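Local coordinates for protein precorrin-2 dehydrogenase (Bacillus megaterium, PDB 3DFZ) that catalyses the NAD-dependent dehydrogenation of precorrin-2 to sirohydrochlorin, a precursor of both siroheme and anaerobically made adenosylcobalamin, and works as a homodimer, at residues 32-37 with 48-53; 132-137 with 141-146; 181-186 with 213-218. All blocks are in the same frame, centred on the assembly; numbering follows the deposited sequence. Where two conformers were deposited one is given.

In the fold
From the N terminus onward the three contacts follow one another in series, neither nesting nor crossing. Interaction 1 closes the first beta-alpha step of the parallel Rossmann-type sheet, bringing helix 41-50 back onto strand 33-37. Interaction 2 closes a tight turn between strands 129-137 and 140-145, whose hairpin is extended by the second subunit. Interaction 3 closes a longer, largely helical excursion, in which helix 209-218 returns to the end of helix 168-184. Its centre lies about 37 Å from that of interaction 1 and about 30 Å from that of interaction 2. Interactions 1 and 2 both reach the dimer partner.

Interaction 1 of 3, residues 32-37 with 48-53; sequences RSVLVV and KGFLQE
Strand 33-37 and residues 48-50 of helix 41-50 are bridged by side chains alone; the closest pair of CA atoms, those of Val34 and Phe50, is 9.3 Å apart. The two elements begin the beta-alpha-beta unit of a Rossmann-type nucleotide-binding domain, and the chain between them carries a GxGxxA-like sequence, consistent with the NAD(+) role inferred by similarity for Thr41 and Ile42.

Val34 and Val36, two residues apart on the strand, both direct their CB atoms at the helix, while the intervening Leu35 turns to the other face of the sheet. Phe50 comes to meet them. Its CG sits between the backbone N and the carbonyl carbon (chi1 48°), which carries the ring toward the strand and sets its CE1-CZ side against both valines. Val34 approaches from the opposite direction, and the methyl that lies anti to its backbone N, CG1, reaches Phe50 CE1 at 3.6 Å on an oblique line to the ring.

Phe50 also opens a type I beta turn that runs to Glu53, closed by a backbone hydrogen bond of 3.2 Å from Glu53 N to Phe50 O. Around the same ring, Leu29 from a loop and Ile57 from strand 56-60 add apolar contacts, and Tyr23 of the second subunit makes an edge-to-face ring contact with it, so this buried patch extends to the dimer interface. Val36 also packs on Ala43 and Ile47 of the helix. Its CG2 methyl meets the edge of the Phe50 ring, nearly in the ring plane, 3.7 Å from CZ.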
# COMPACT_ATOMS: atom_id res chain seq x y z
N ARG B 32 4.84 16.17 7.31
CA ARG B 32 3.87 15.68 8.30
C ARG B 32 4.61 15.18 9.53
O ARG B 32 5.70 14.61 9.43
CB ARG B 32 3.06 14.50 7.76
CG ARG B 32 2.50 14.72 6.41
CD ARG B 32 1.34 15.68 6.49
NE ARG B 32 0.70 15.79 5.19
CZ ARG B 32 -0.59 16.10 5.01
NH1 ARG B 32 -1.38 16.32 6.06
NH2 ARG B 32 -1.07 16.20 3.77
N SER B 33 3.98 15.36 10.69
CA SER B 33 4.49 14.83 11.93
C SER B 33 4.31 13.32 12.01
O SER B 33 3.20 12.81 11.73
CB SER B 33 3.79 15.50 13.10
OG SER B 33 2.42 15.17 13.13
N VAL B 34 5.38 12.63 12.43
CA VAL B 34 5.39 11.17 12.64
C VAL B 34 5.89 10.79 14.05
O VAL B 34 7.03 11.12 14.41
CB VAL B 34 6.25 10.43 11.58
CG1 VAL B 34 6.47 8.97 11.95
CG2 VAL B 34 5.63 10.57 10.18
N LEU B 35 5.06 10.09 14.82
CA LEU B 35 5.48 9.61 16.14
C LEU B 35 5.79 8.12 16.11
O LEU B 35 4.94 7.30 15.78
CB LEU B 35 4.41 9.92 17.20
CG LEU B 35 4.70 9.50 18.66
CD1 LEU B 35 5.79 10.35 19.32
CD2 LEU B 35 3.42 9.52 19.46
N VAL B 36 7.02 7.78 16.46
CA VAL B 36 7.39 6.39 16.68
C VAL B 36 7.47 6.15 18.19
O VAL B 36 8.33 6.70 18.89
CB VAL B 36 8.72 6.02 15.97
CG1 VAL B 36 9.05 4.54 16.20
CG2 VAL B 36 8.65 6.34 14.47
N VAL B 37 6.51 5.36 18.67
CA VAL B 37 6.49 4.90 20.04
C VAL B 37 7.28 3.60 20.10
O VAL B 37 6.89 2.59 19.49
CB VAL B 37 5.07 4.65 20.53
CG1 VAL B 37 5.10 4.02 21.92
CG2 VAL B 37 4.27 5.93 20.54
N LYS B 48 13.70 3.48 9.41
CA LYS B 48 14.43 3.29 8.15
C LYS B 48 13.55 3.51 6.94
O LYS B 48 13.96 4.19 6.01
CB LYS B 48 15.05 1.89 8.09
CG LYS B 48 16.56 1.89 8.24
CD LYS B 48 17.02 0.64 9.02
CE LYS B 48 18.55 0.57 9.15
NZ LYS B 48 18.99 -0.39 10.23
N GLY B 49 12.35 2.94 6.97
CA GLY B 49 11.36 3.03 5.88
C GLY B 49 10.95 4.43 5.49
O GLY B 49 10.68 4.69 4.32
N PHE B 50 10.89 5.34 6.45
CA PHE B 50 10.42 6.71 6.15
C PHE B 50 11.41 7.85 6.49
O PHE B 50 11.04 9.04 6.55
CB PHE B 50 9.00 6.96 6.70
CG PHE B 50 8.80 6.54 8.14
CD1 PHE B 50 9.32 7.31 9.19
CD2 PHE B 50 8.07 5.39 8.45
CE1 PHE B 50 9.13 6.92 10.53
CE2 PHE B 50 7.86 4.99 9.77
CZ PHE B 50 8.40 5.76 10.82
N LEU B 51 12.67 7.49 6.68
CA LEU B 51 13.72 8.43 7.06
C LEU B 51 14.07 9.46 5.96
O LEU B 51 14.45 10.60 6.26
CB LEU B 51 14.95 7.64 7.49
CG LEU B 51 16.17 8.30 8.12
CD1 LEU B 51 15.84 8.93 9.44
CD2 LEU B 51 17.22 7.21 8.29
N GLN B 52 13.95 9.04 4.70
CA GLN B 52 14.19 9.92 3.57
C GLN B 52 12.90 10.52 3.00
O GLN B 52 12.86 10.93 1.83
CB GLN B 52 14.91 9.15 2.46
CG GLN B 52 16.29 8.66 2.83
CD GLN B 52 16.55 7.26 2.32
OE1 GLN B 52 15.67 6.63 1.72
NE2 GLN B 52 17.76 6.76 2.55
N GLU B 53 11.84 10.61 3.82
CA GLU B 53 10.51 11.02 3.34
C GLU B 53 10.09 12.47 3.62
O GLU B 53 9.01 12.89 3.19
CB GLU B 53 9.42 10.05 3.82
CG GLU B 53 9.58 8.61 3.31
CD GLU B 53 9.42 8.48 1.79
OE1 GLU B 53 8.46 9.06 1.21
OE2 GLU B 53 10.27 7.80 1.17

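Interaction 2 of 3, residues 132-137 with 141-146; sequences PAQFSR and SLAIST
Ala133 O accepts the amide of Ile144, with N at 2.8 Å and an N-H...O angle of 165°, and also receives a CA-H...O contact from Ala143 CA at 3.2 Å. The donor nitrogen is tilted 25° from the carbonyl plane. Ala133 N returns a bond to Ile144 O, completing the first hydrogen-bonded pair. Phe135 and Leu142 form the second: Phe135 N lies in the plane of the Leu142 carbonyl, whereas Leu142 N reaches Phe135 O at 3.0 Å through an almost straight bond (177°). Between the two pairs, Gln134 faces Ala143 as a non-hydrogen-bonded pair, and Gln134 CA directs its hydrogen at Leu142 O.

Phe135 and Leu142 run side by side, pointing the same way. The first torsion of Phe135, with CG between the backbone N and the carbonyl carbon, sets the ring beside Leu142, bringing CZ within 3.4 Å of Leu142 CD1, which approaches obliquely. Ile144 CD1 lies farther off at the ring edge. Phe135 and Ile144 continue this apolar face onto Leu161 of helix 151-164. On the face of Gln134 and Ala143, Pro132 CG packs 3.9 Å from Ala143 CB.

On its far edge, strand 141-145 pairs antiparallel with a strand of the second subunit, and Leu142 and Ile144 each meet the other's counterpart there. This is a two-stranded antiparallel beta hairpin whose sheet runs on across the homodimer interface.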
# COMPACT_ATOMS: atom_id res chain seq x y z
N PRO B 132 3.42 -3.74 4.32
CA PRO B 132 3.56 -4.94 3.47
C PRO B 132 5.03 -5.42 3.37
O PRO B 132 5.92 -4.66 3.69
CB PRO B 132 3.07 -4.44 2.10
CG PRO B 132 3.36 -2.93 2.11
CD PRO B 132 3.15 -2.51 3.54
N ALA B 133 5.28 -6.65 2.96
CA ALA B 133 6.66 -7.00 2.60
C ALA B 133 6.94 -6.30 1.29
O ALA B 133 6.02 -6.04 0.50
CB ALA B 133 6.85 -8.54 2.45
N GLN B 134 8.19 -5.92 1.08
CA GLN B 134 8.54 -5.23 -0.15
C GLN B 134 9.89 -5.70 -0.59
O GLN B 134 10.74 -6.00 0.24
CB GLN B 134 8.61 -3.71 0.07
CG GLN B 134 7.29 -3.04 0.38
CD GLN B 134 7.46 -1.75 1.14
OE1 GLN B 134 8.09 -0.80 0.64
NE2 GLN B 134 6.92 -1.70 2.36
N PHE B 135 10.09 -5.75 -1.90
CA PHE B 135 11.45 -5.77 -2.43
C PHE B 135 11.47 -4.88 -3.63
O PHE B 135 10.43 -4.54 -4.20
CB PHE B 135 11.99 -7.19 -2.75
CG PHE B 135 11.40 -7.81 -4.00
CD1 PHE B 135 12.04 -7.67 -5.23
CD2 PHE B 135 10.21 -8.50 -3.94
CE1 PHE B 135 11.48 -8.22 -6.40
CE2 PHE B 135 9.66 -9.05 -5.08
CZ PHE B 135 10.29 -8.90 -6.32
N SER B 136 12.67 -4.49 -4.00
CA SER B 136 12.88 -3.54 -5.05
C SER B 136 13.82 -4.19 -6.05
O SER B 136 14.67 -4.99 -5.66
CB SER B 136 13.50 -2.27 -4.44
OG SER B 136 13.18 -1.12 -5.21
N ARG B 137 13.63 -3.89 -7.33
CA ARG B 137 14.70 -4.08 -8.34
C ARG B 137 14.94 -2.74 -9.01
O ARG B 137 14.28 -2.40 -9.98
CB ARG B 137 14.35 -5.16 -9.39
CG ARG B 137 14.21 -6.56 -8.83
CD ARG B 137 15.52 -7.09 -8.22
NE ARG B 137 15.33 -8.49 -7.84
CZ ARG B 137 16.16 -9.18 -7.07
NH1 ARG B 137 17.24 -8.61 -6.55
NH2 ARG B 137 15.89 -10.46 -6.81
N SER B 141 9.32 -1.68 -7.72
CA SER B 141 9.00 -2.02 -6.38
C SER B 141 7.75 -2.92 -6.35
O SER B 141 6.78 -2.64 -7.01
CB SER B 141 8.79 -0.72 -5.58
OG SER B 141 8.43 -1.04 -4.28
N LEU B 142 7.82 -3.99 -5.58
CA LEU B 142 6.69 -4.88 -5.33
C LEU B 142 6.37 -4.90 -3.83
O LEU B 142 7.25 -5.02 -2.99
CB LEU B 142 7.01 -6.33 -5.83
CG LEU B 142 7.15 -6.43 -7.37
CD1 LEU B 142 7.48 -7.83 -7.85
CD2 LEU B 142 5.88 -5.95 -8.06
N ALA B 143 5.09 -4.80 -3.52
CA ALA B 143 4.63 -4.91 -2.15
C ALA B 143 3.67 -6.09 -2.03
O ALA B 143 2.78 -6.25 -2.84
CB ALA B 143 3.95 -3.60 -1.72
N ILE B 144 3.85 -6.91 -1.01
CA ILE B 144 3.06 -8.11 -0.80
C ILE B 144 2.46 -8.13 0.59
O ILE B 144 3.18 -7.92 1.57
CB ILE B 144 3.94 -9.39 -0.89
CG1 ILE B 144 4.78 -9.42 -2.18
CG2 ILE B 144 3.06 -10.68 -0.70
CD1 ILE B 144 6.24 -8.99 -2.06
N SER B 145 1.17 -8.43 0.69
CA SER B 145 0.53 -8.58 1.99
C SER B 145 -0.45 -9.73 1.98
O SER B 145 -1.00 -10.08 0.94
CB SER B 145 -0.21 -7.28 2.34
OG SER B 145 -0.79 -7.32 3.65
N THR B 146 -0.66 -10.33 3.14
CA THR B 146 -1.73 -11.29 3.32
C THR B 146 -2.61 -10.84 4.48
O THR B 146 -3.32 -11.65 5.09
CB THR B 146 -1.22 -12.75 3.55
OG1 THR B 146 -0.53 -12.84 4.79
CG2 THR B 146 -0.30 -13.25 2.42

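Interaction 3 of 3, residues 181-186 with 213-218; sequences VLIHRL and REFLQQ
Leu182 is the first residue of segment 181-186 to reach across, its CB directed at helix 209-218. CD1 lies anti to CA (chi2 179°), and this methyl ends 4.4 Å from Leu216 CD2. This is a loose meeting of branch ends, at the pair whose CA atoms come nearest across the contact, 8.5 Å apart. Leu216 does not start toward the other helix; the end of its side chain closes the distance.

Ile183 follows, and it too gains its contact at the end of the chain. CG1 lies anti to the carbonyl carbon, beside the backbone N (chi1 -69°), and the extended CG1-CD1 arm brings its terminal methyl to the ring of Phe215. That methyl lies near the ring plane at the edge, 4.2 Å from both CE2 and CZ, so it straddles one ring bond. The two side chains cross at about a right angle. Farther on, Leu186 N makes a weak backbone hydrogen bond to Ile183 O.

The contact is wholly apolar, and Leu196 of helix 190-199 touches both Ile183 and Phe215, placing a third helix against the same junction. Phe215 also lies on Phe175 and Cys179, earlier in helix 168-184, and Leu216 joins it on Phe175. Helix 209-218 packs against helix 168-184, and helix 190-199 lies against both at this junction.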
# COMPACT_ATOMS: atom_id res chain seq x y z
N VAL B 181 12.29 9.99 -19.64
CA VAL B 181 12.92 11.32 -19.67
C VAL B 181 13.04 11.84 -21.10
O VAL B 181 12.56 12.94 -21.40
CB VAL B 181 14.34 11.28 -18.99
CG1 VAL B 181 15.15 12.58 -19.28
CG2 VAL B 181 14.22 11.02 -17.50
N LEU B 182 13.67 11.06 -21.98
CA LEU B 182 13.90 11.50 -23.35
C LEU B 182 12.63 11.65 -24.18
O LEU B 182 12.58 12.47 -25.07
CB LEU B 182 14.92 10.61 -24.07
CG LEU B 182 16.38 10.65 -23.57
CD1 LEU B 182 17.26 9.71 -24.37
CD2 LEU B 182 16.93 12.09 -23.60
N ILE B 183 11.62 10.85 -23.88
CA ILE B 183 10.36 10.85 -24.65
C ILE B 183 9.44 12.01 -24.22
O ILE B 183 8.72 12.56 -25.04
CB ILE B 183 9.66 9.44 -24.57
CG1 ILE B 183 10.49 8.41 -25.36
CG2 ILE B 183 8.21 9.51 -25.06
CD1 ILE B 183 10.19 6.95 -25.09
N HIS B 184 9.51 12.36 -22.94
CA HIS B 184 8.72 13.44 -22.34
C HIS B 184 9.02 14.82 -22.97
O HIS B 184 8.14 15.66 -23.09
CB HIS B 184 8.96 13.48 -20.83
CG HIS B 184 8.25 14.60 -20.12
ND1 HIS B 184 6.95 14.50 -19.69
CD2 HIS B 184 8.68 15.83 -19.75
CE1 HIS B 184 6.59 15.62 -19.09
NE2 HIS B 184 7.63 16.45 -19.11
N ARG B 185 10.27 15.02 -23.37
CA ARG B 185 10.71 16.31 -23.90
C ARG B 185 11.01 16.22 -25.41
O ARG B 185 11.81 16.99 -25.96
CB ARG B 185 11.91 16.85 -23.10
CG ARG B 185 11.88 16.54 -21.60
CD ARG B 185 13.01 17.23 -20.86
NE ARG B 185 12.55 18.49 -20.28
CZ ARG B 185 12.29 18.69 -18.99
NH1 ARG B 185 12.46 17.71 -18.10
NH2 ARG B 185 11.86 19.88 -18.58
N LEU B 186 10.35 15.27 -26.07
CA LEU B 186 10.33 15.20 -27.52
C LEU B 186 9.25 16.12 -28.08
O LEU B 186 8.16 16.24 -27.52
CB LEU B 186 10.05 13.76 -27.98
CG LEU B 186 11.18 12.91 -28.59
CD1 LEU B 186 12.59 13.37 -28.24
CD2 LEU B 186 10.96 11.42 -28.26
N ARG B 213 20.03 -0.02 -26.52
CA ARG B 213 20.90 1.02 -27.07
C ARG B 213 20.49 1.59 -28.40
O ARG B 213 20.55 2.79 -28.59
CB ARG B 213 22.34 0.53 -27.14
CG ARG B 213 22.92 0.27 -25.78
CD ARG B 213 24.10 -0.67 -25.85
NE ARG B 213 24.61 -0.95 -24.51
CZ ARG B 213 25.83 -1.41 -24.25
NH1 ARG B 213 26.68 -1.68 -25.26
NH2 ARG B 213 26.20 -1.60 -23.01
N GLU B 214 20.07 0.73 -29.32
CA GLU B 214 19.54 1.16 -30.62
C GLU B 214 18.24 1.97 -30.51
O GLU B 214 17.97 2.78 -31.38
CB GLU B 214 19.32 -0.03 -31.56
CG GLU B 214 20.58 -0.79 -31.88
CD GLU B 214 20.42 -1.88 -32.93
OE1 GLU B 214 19.27 -2.38 -33.19
OE2 GLU B 214 21.46 -2.21 -33.52
N PHE B 215 17.43 1.69 -29.48
CA PHE B 215 16.22 2.46 -29.24
C PHE B 215 16.54 3.85 -28.68
O PHE B 215 15.92 4.84 -29.09
CB PHE B 215 15.27 1.76 -28.27
CG PHE B 215 13.99 2.51 -28.05
CD1 PHE B 215 12.97 2.46 -29.00
CD2 PHE B 215 13.82 3.31 -26.92
CE1 PHE B 215 11.78 3.18 -28.81
CE2 PHE B 215 12.65 4.02 -26.72
CZ PHE B 215 11.63 3.97 -27.67
N LEU B 216 17.51 3.92 -27.76
CA LEU B 216 18.02 5.19 -27.25
C LEU B 216 18.52 6.07 -28.39
O LEU B 216 18.17 7.25 -28.44
CB LEU B 216 19.16 5.00 -26.22
CG LEU B 216 18.73 4.37 -24.90
CD1 LEU B 216 19.93 3.84 -24.12
CD2 LEU B 216 17.88 5.36 -24.06
N GLN B 217 19.32 5.49 -29.29
CA GLN B 217 19.82 6.19 -30.47
C GLN B 217 18.67 6.68 -31.36
O GLN B 217 18.72 7.76 -31.92
CB GLN B 217 20.72 5.27 -31.33
CG GLN B 217 22.01 4.77 -30.67
CD GLN B 217 22.90 3.98 -31.64
OE1 GLN B 217 23.50 4.56 -32.56
NE2 GLN B 217 22.96 2.65 -31.46
N GLN B 218 17.64 5.85 -31.49
CA GLN B 218 16.49 6.15 -32.33
C GLN B 218 15.70 7.38 -31.86
O GLN B 218 15.37 8.25 -32.67
CB GLN B 218 15.57 4.94 -32.42
CG GLN B 218 14.16 5.25 -32.90
CD GLN B 218 13.30 4.02 -32.94
OE1 GLN B 218 13.80 2.89 -32.87
NE2 GLN B 218 11.97 4.22 -33.07